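Local coordinates for protein glutathione S-transferase (Legionella pneumophila subsp. pneumophila str. Philadelphia 1, PDB 3NIV) that probably acts as a zeta-class glutathione transferase with maleylacetoacetate isomerase activity, working in tyrosine breakdown, at residues A[13-18]-A[206-211]; A[114-119]-A[132-137]. One frame throughout, in Å; residues are numbered along the deposited sequence.

Interaction 1: residues A[13-18]-A[206-211]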
loop_
_atom_site.group_PDB
_atom_site.type_symbol
_atom_site.label_atom_id
_atom_site.label_comp_id
_atom_site.label_asym_id
_atom_site.label_seq_id
_atom_site.Cartn_x
_atom_site.Cartn_y
_atom_site.Cartn_z
ATOM N N ALA A 13 -10.570 -3.394 3.997
ATOM C CA ALA A 13 -9.995 -3.934 2.780
ATOM C C ALA A 13 -11.083 -4.602 1.953
ATOM O O ALA A 13 -11.178 -4.374 0.744
ATOM C CB ALA A 13 -8.891 -4.930 3.115
ATOM N N CYS A 14 -11.915 -5.413 2.606
ATOM C CA CYS A 14 -12.980 -6.138 1.909
ATOM C C CYS A 14 -14.039 -5.206 1.339
ATOM O O CYS A 14 -14.672 -5.502 0.331
ATOM C CB CYS A 14 -13.652 -7.147 2.833
ATOM S SG CYS A 14 -12.727 -8.670 3.095
ATOM N N TYR A 15 -14.245 -4.085 2.009
ATOM C CA TYR A 15 -15.209 -3.089 1.555
ATOM C C TYR A 15 -14.725 -2.513 0.217
ATOM O O TYR A 15 -15.474 -2.457 -0.751
ATOM C CB TYR A 15 -15.364 -2.026 2.652
ATOM C CG TYR A 15 -16.519 -1.049 2.529
ATOM C CD1 TYR A 15 -17.524 -1.210 1.581
ATOM C CD2 TYR A 15 -16.610 0.032 3.398
ATOM C CE1 TYR A 15 -18.559 -0.312 1.492
ATOM C CE2 TYR A 15 -17.639 0.927 3.314
ATOM C CZ TYR A 15 -18.618 0.755 2.365
ATOM O OH TYR A 15 -19.643 1.676 2.314
ATOM N N ARG A 16 -13.454 -2.139 0.144
ATOM C CA ARG A 16 -12.872 -1.682 -1.123
ATOM C C ARG A 16 -13.133 -2.662 -2.253
ATOM O O ARG A 16 -13.633 -2.293 -3.316
ATOM C CB ARG A 16 -11.362 -1.550 -1.007
ATOM C CG ARG A 16 -10.898 -0.666 0.089
ATOM C CD ARG A 16 -9.425 -0.904 0.320
ATOM N NE ARG A 16 -8.993 -0.164 1.491
ATOM C CZ ARG A 16 -7.803 -0.297 2.047
ATOM N NH1 ARG A 16 -6.940 -1.150 1.521
ATOM N NH2 ARG A 16 -7.487 0.419 3.119
ATOM N N VAL A 17 -12.751 -3.912 -2.033
ATOM C CA VAL A 17 -12.953 -4.916 -3.053
ATOM C C VAL A 17 -14.413 -4.996 -3.463
ATOM O O VAL A 17 -14.719 -5.023 -4.642
ATOM C CB VAL A 17 -12.460 -6.291 -2.615
ATOM C CG1 VAL A 17 -12.657 -7.288 -3.743
ATOM C CG2 VAL A 17 -10.995 -6.218 -2.239
ATOM N N ARG A 18 -15.316 -5.023 -2.490
ATOM C CA ARG A 18 -16.740 -5.121 -2.802
ATOM C C ARG A 18 -17.224 -3.985 -3.697
ATOM O O ARG A 18 -17.930 -4.236 -4.675
ATOM C CB ARG A 18 -17.593 -5.263 -1.537
ATOM C CG ARG A 18 -17.436 -6.637 -0.869
ATOM C CD ARG A 18 -18.500 -6.897 0.181
ATOM N NE ARG A 18 -18.642 -5.766 1.086
ATOM C CZ ARG A 18 -18.020 -5.658 2.254
ATOM N NH1 ARG A 18 -17.212 -6.625 2.673
ATOM N NH2 ARG A 18 -18.222 -4.585 3.013
ATOM N N ASP A 206 -24.552 -0.980 -1.735
ATOM C CA ASP A 206 -24.736 -2.428 -1.607
ATOM C C ASP A 206 -23.493 -3.158 -1.094
ATOM O O ASP A 206 -23.558 -4.323 -0.713
ATOM C CB ASP A 206 -25.175 -3.009 -2.951
ATOM C CG ASP A 206 -26.418 -2.321 -3.500
ATOM O OD1 ASP A 206 -27.250 -1.871 -2.673
ATOM O OD2 ASP A 206 -26.560 -2.225 -4.745
ATOM N N ALA A 207 -22.363 -2.463 -1.086
ATOM C CA ALA A 207 -21.104 -3.048 -0.655
ATOM C C ALA A 207 -20.844 -2.748 0.815
ATOM O O ALA A 207 -19.892 -3.268 1.405
ATOM C CB ALA A 207 -19.969 -2.514 -1.500
ATOM N N ALA A 208 -21.680 -1.895 1.399
ATOM C CA ALA A 208 -21.537 -1.520 2.804
ATOM C C ALA A 208 -21.636 -2.755 3.668
ATOM O O ALA A 208 -22.327 -3.703 3.307
ATOM C CB ALA A 208 -22.615 -0.517 3.200
ATOM N N PRO A 209 -20.935 -2.754 4.809
ATOM C CA PRO A 209 -20.976 -3.883 5.744
ATOM C C PRO A 209 -22.395 -4.185 6.217
ATOM O O PRO A 209 -22.738 -5.351 6.399
ATOM C CB PRO A 209 -20.113 -3.396 6.914
ATOM C CG PRO A 209 -19.184 -2.412 6.304
ATOM C CD PRO A 209 -19.989 -1.714 5.246
ATOM N N GLU A 210 -23.207 -3.144 6.394
ATOM C CA GLU A 210 -24.581 -3.304 6.858
ATOM C C GLU A 210 -25.398 -4.059 5.825
ATOM O O GLU A 210 -26.290 -4.832 6.171
ATOM C CB GLU A 210 -25.221 -1.942 7.141
ATOM C CG GLU A 210 -24.651 -1.229 8.362
ATOM C CD GLU A 210 -23.144 -1.020 8.269
ATOM O OE1 GLU A 210 -22.643 -0.746 7.144
ATOM O OE2 GLU A 210 -22.465 -1.124 9.322
ATOM N N ALA A 211 -25.091 -3.837 4.555
ATOM C CA ALA A 211 -25.796 -4.528 3.490
ATOM C C ALA A 211 -25.576 -6.039 3.575
ATOM O O ALA A 211 -26.436 -6.827 3.172
ATOM C CB ALA A 211 -25.347 -4.002 2.141
#
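Arg18 and Tyr15 reach the segment 206-211 through different first torsions. Tyr15 has CG trans to its backbone N (chi1 -168°), which swings the ring out beside Ala207, Ala208 and Pro209. Arg18 has CG beside its backbone N, and its chain then folds at chi3 (-48°). This bend turns the NE side of the guanidinium to the carbonyl of Ala207. Arg18 NE lies 2.8 Å from Ala207 O, and Arg18 NH2 lies 2.7 Å from the same Ala207 O. Both are hydrogen bonds to one atom, and the oxygen sits in the guanidinium plane. The NH2 bond runs almost straight on from the carbonyl, with a C=O...N angle of 168°, while NE comes in well off that line and tilted out of the carbonyl plane. The two bonds fix the rotation of the guanidinium and satisfy a backbone oxygen of a buried residue. Nearer the backbone, Arg18 CB packs against Ala207 CB at 3.6 Å.

The Tyr15 ring lies next to this grip. Pro209 CD stands over the Tyr15 ring, 4.0 Å from its centroid, in a CH-pi contact, with the proline across the ring at about a right angle. Tyr15 CE1 meets Ala208 CA at 3.5 Å, and Ala207 CB touches the ring edge in plane.

Arg18 NH1 makes a salt bridge with Asp7 of strand 5-7. Tyr15 also packs on Ile172 and Pro173 of helix 166-180. The contact thus joins helix 12-23 of the thioredoxin-like domain to the last modelled part of the helical C-terminal domain, beside helix 166-180.

Interaction 2: residues A[114-119]-A[132-137]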
loop_
_atom_site.group_PDB
_atom_site.type_symbol
_atom_site.label_atom_id
_atom_site.label_comp_id
_atom_site.label_asym_id
_atom_site.label_seq_id
_atom_site.Cartn_x
_atom_site.Cartn_y
_atom_site.Cartn_z
ATOM N N ARG A 114 -5.268 -5.564 14.599
ATOM C CA ARG A 114 -4.017 -6.164 15.036
ATOM C C ARG A 114 -3.122 -5.119 15.682
ATOM O O ARG A 114 -2.387 -5.417 16.619
ATOM C CB ARG A 114 -3.294 -6.826 13.848
ATOM C CG ARG A 114 -2.300 -5.892 13.132
ATOM C CD ARG A 114 -2.219 -6.053 11.590
ATOM N NE ARG A 114 -1.290 -7.085 11.151
ATOM C CZ ARG A 114 -0.196 -6.886 10.410
ATOM N NH1 ARG A 114 0.155 -5.675 9.988
ATOM N NH2 ARG A 114 0.555 -7.925 10.084
ATOM N N VAL A 115 -3.177 -3.890 15.185
ATOM C CA VAL A 115 -2.344 -2.840 15.754
ATOM C C VAL A 115 -2.925 -2.322 17.068
ATOM O O VAL A 115 -2.201 -2.069 18.031
ATOM C CB VAL A 115 -2.119 -1.689 14.771
ATOM C CG1 VAL A 115 -1.178 -0.675 15.371
ATOM C CG2 VAL A 115 -1.531 -2.228 13.486
ATOM N N LEU A 116 -4.243 -2.187 17.113
ATOM C CA LEU A 116 -4.879 -1.721 18.316
ATOM C C LEU A 116 -4.615 -2.721 19.433
ATOM O O LEU A 116 -4.407 -2.339 20.579
ATOM C CB LEU A 116 -6.370 -1.532 18.078
ATOM C CG LEU A 116 -6.704 -0.708 16.836
ATOM C CD1 LEU A 116 -8.193 -0.410 16.805
ATOM C CD2 LEU A 116 -5.889 0.582 16.795
ATOM N N ASN A 117 -4.609 -4.000 19.088
ATOM C CA ASN A 117 -4.372 -5.047 20.075
ATOM C C ASN A 117 -2.935 -5.074 20.578
ATOM O O ASN A 117 -2.683 -5.380 21.740
ATOM C CB ASN A 117 -4.760 -6.410 19.516
ATOM C CG ASN A 117 -6.237 -6.655 19.592
ATOM O OD1 ASN A 117 -6.946 -5.946 20.302
ATOM N ND2 ASN A 117 -6.721 -7.659 18.865
ATOM N N ARG A 118 -1.994 -4.752 19.704
ATOM C CA ARG A 118 -0.608 -4.646 20.123
ATOM C C ARG A 118 -0.443 -3.503 21.122
ATOM O O ARG A 118 0.361 -3.590 22.047
ATOM C CB ARG A 118 0.310 -4.428 18.923
ATOM C CG ARG A 118 1.785 -4.439 19.287
ATOM C CD ARG A 118 2.349 -5.855 19.347
ATOM N NE ARG A 118 3.736 -5.841 19.797
ATOM C CZ ARG A 118 4.444 -6.923 20.094
ATOM N NH1 ARG A 118 3.909 -8.129 19.985
ATOM N NH2 ARG A 118 5.695 -6.793 20.503
ATOM N N LEU A 119 -1.190 -2.423 20.925
ATOM C CA LEU A 119 -1.121 -1.297 21.847
ATOM C C LEU A 119 -1.633 -1.729 23.204
ATOM O O LEU A 119 -1.095 -1.346 24.234
ATOM C CB LEU A 119 -1.956 -0.131 21.340
ATOM C CG LEU A 119 -1.398 0.463 20.054
ATOM C CD1 LEU A 119 -2.276 1.616 19.618
ATOM C CD2 LEU A 119 0.047 0.908 20.262
ATOM N N GLU A 132 -7.183 8.063 20.850
ATOM C CA GLU A 132 -6.286 9.158 20.517
ATOM C C GLU A 132 -5.318 8.759 19.394
ATOM O O GLU A 132 -5.099 9.515 18.448
ATOM C CB GLU A 132 -5.518 9.597 21.758
ATOM C CG GLU A 132 -4.762 10.887 21.568
ATOM C CD GLU A 132 -4.431 11.556 22.883
ATOM O OE1 GLU A 132 -3.380 12.233 22.936
ATOM O OE2 GLU A 132 -5.216 11.403 23.855
ATOM N N TRP A 133 -4.752 7.562 19.514
ATOM C CA TRP A 133 -3.943 6.961 18.466
ATOM C C TRP A 133 -4.741 6.926 17.170
ATOM O O TRP A 133 -4.327 7.476 16.137
ATOM C CB TRP A 133 -3.551 5.539 18.896
ATOM C CG TRP A 133 -2.898 4.648 17.857
ATOM C CD1 TRP A 133 -3.526 3.836 16.961
ATOM C CD2 TRP A 133 -1.489 4.436 17.668
ATOM N NE1 TRP A 133 -2.597 3.147 16.207
ATOM C CE2 TRP A 133 -1.342 3.495 16.629
ATOM C CE3 TRP A 133 -0.340 4.951 18.278
ATOM C CZ2 TRP A 133 -0.093 3.065 16.179
ATOM C CZ3 TRP A 133 0.902 4.526 17.830
ATOM C CH2 TRP A 133 1.014 3.591 16.785
ATOM N N TYR A 134 -5.893 6.275 17.243
ATOM C CA TYR A 134 -6.723 6.027 16.080
ATOM C C TYR A 134 -7.100 7.328 15.375
ATOM O O TYR A 134 -7.075 7.417 14.143
ATOM C CB TYR A 134 -7.971 5.270 16.503
ATOM C CG TYR A 134 -8.691 4.610 15.366
ATOM C CD1 TYR A 134 -9.284 5.365 14.365
ATOM C CD2 TYR A 134 -8.796 3.235 15.300
ATOM C CE1 TYR A 134 -9.952 4.761 13.319
ATOM C CE2 TYR A 134 -9.470 2.623 14.263
ATOM C CZ TYR A 134 -10.040 3.391 13.271
ATOM O OH TYR A 134 -10.697 2.786 12.228
ATOM N N HIS A 135 -7.432 8.338 16.169
ATOM C CA HIS A 135 -7.838 9.636 15.647
ATOM C C HIS A 135 -6.643 10.387 15.073
ATOM O O HIS A 135 -6.781 11.205 14.151
ATOM C CB HIS A 135 -8.511 10.458 16.755
ATOM C CG HIS A 135 -9.952 10.110 16.980
ATOM N ND1 HIS A 135 -10.824 10.937 17.659
ATOM C CD2 HIS A 135 -10.681 9.036 16.591
ATOM C CE1 HIS A 135 -12.020 10.380 17.696
ATOM N NE2 HIS A 135 -11.963 9.228 17.056
ATOM N N HIS A 136 -5.467 10.107 15.626
ATOM C CA HIS A 136 -4.244 10.751 15.157
ATOM C C HIS A 136 -3.949 10.448 13.688
ATOM O O HIS A 136 -3.602 11.338 12.919
ATOM C CB HIS A 136 -3.046 10.336 16.007
ATOM C CG HIS A 136 -1.745 10.827 15.466
ATOM N ND1 HIS A 136 -1.498 12.163 15.232
ATOM C CD2 HIS A 136 -0.627 10.164 15.088
ATOM C CE1 HIS A 136 -0.282 12.303 14.739
ATOM N NE2 HIS A 136 0.269 11.107 14.644
ATOM N N TRP A 137 -4.091 9.188 13.301
ATOM C CA TRP A 137 -3.768 8.807 11.936
ATOM C C TRP A 137 -4.892 9.223 11.014
ATOM O O TRP A 137 -4.667 9.460 9.823
ATOM C CB TRP A 137 -3.438 7.313 11.823
ATOM C CG TRP A 137 -2.366 6.913 12.782
ATOM C CD1 TRP A 137 -2.474 6.023 13.797
ATOM C CD2 TRP A 137 -1.032 7.430 12.843
ATOM N NE1 TRP A 137 -1.297 5.934 14.478
ATOM C CE2 TRP A 137 -0.391 6.789 13.919
ATOM C CE3 TRP A 137 -0.313 8.364 12.084
ATOM C CZ2 TRP A 137 0.932 7.043 14.261
ATOM C CZ3 TRP A 137 0.994 8.624 12.425
ATOM C CH2 TRP A 137 1.606 7.969 13.507
#
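Segments 114-119 and 132-137 are helical and run roughly antiparallel, at 139° between their directions, with axes 11.6 Å apart at closest approach. Trp133 stands between them. Its CG lies trans to the backbone N (chi1 170°), which sends the indole out from its helix towards the other segment.

Leu119 CD1 sits over the five-membered ring of Trp133, 3.4 Å from its centroid and 6° off the normal. This is a CH-pi contact made by a single methyl group. On the opposite face Trp137 of the same helix presents the NE1 edge of its indole, with NE1 3.3 Å above the Trp133 plane, so a methyl and an indole edge hold the ring from its two faces.

Val115 crosses the Trp133 side chain at about a right angle, with its CG1 4.0 Å from Trp133 CZ2. Leu116 comes in at a slant, its CD2 4.0 Å from Trp133 CD1. The two methyls of Leu116 are shared out, because its CD1 turns instead to the edge of the Tyr134 ring and lies 4.0 Å from Tyr134 CD2. Tyr134 also stacks with Phe181.

Trp133 NE1 gives a hydrogen bond to the backbone oxygen of Leu110 in helix 108-111, which helps to fix the ring. Val115 also packs on Leu110 of the second subunit, so this helix pair lies close to the dimer interface. No hydrogen bond joins the two segments. The contact between them is apolar: it rests on the methyls of Val115, Leu116 and Leu119 against Trp133 and the edge of Tyr134, while the one polar atom of the indole is bonded outside the pair.

From the N terminus, the chain enters helix 12-23 of the thioredoxin-like domain, where the first half of interaction 1 lies. It then completes the four-stranded sheet and helix 69-79 and passes into the helical C-terminal domain. There interaction 2 closes a short hairpin between helices 113-123 and 127-149, with 12 residues between its segments. The chain goes on through helix 166-180 and returns at 206-211, which closes the long loop of interaction 1. Interaction 2 therefore lies wholly within that loop. The two contacts do not touch, and their centres are 22 Å apart. Interaction 1 ties the two domains together, while interaction 2 is internal to the helical domain.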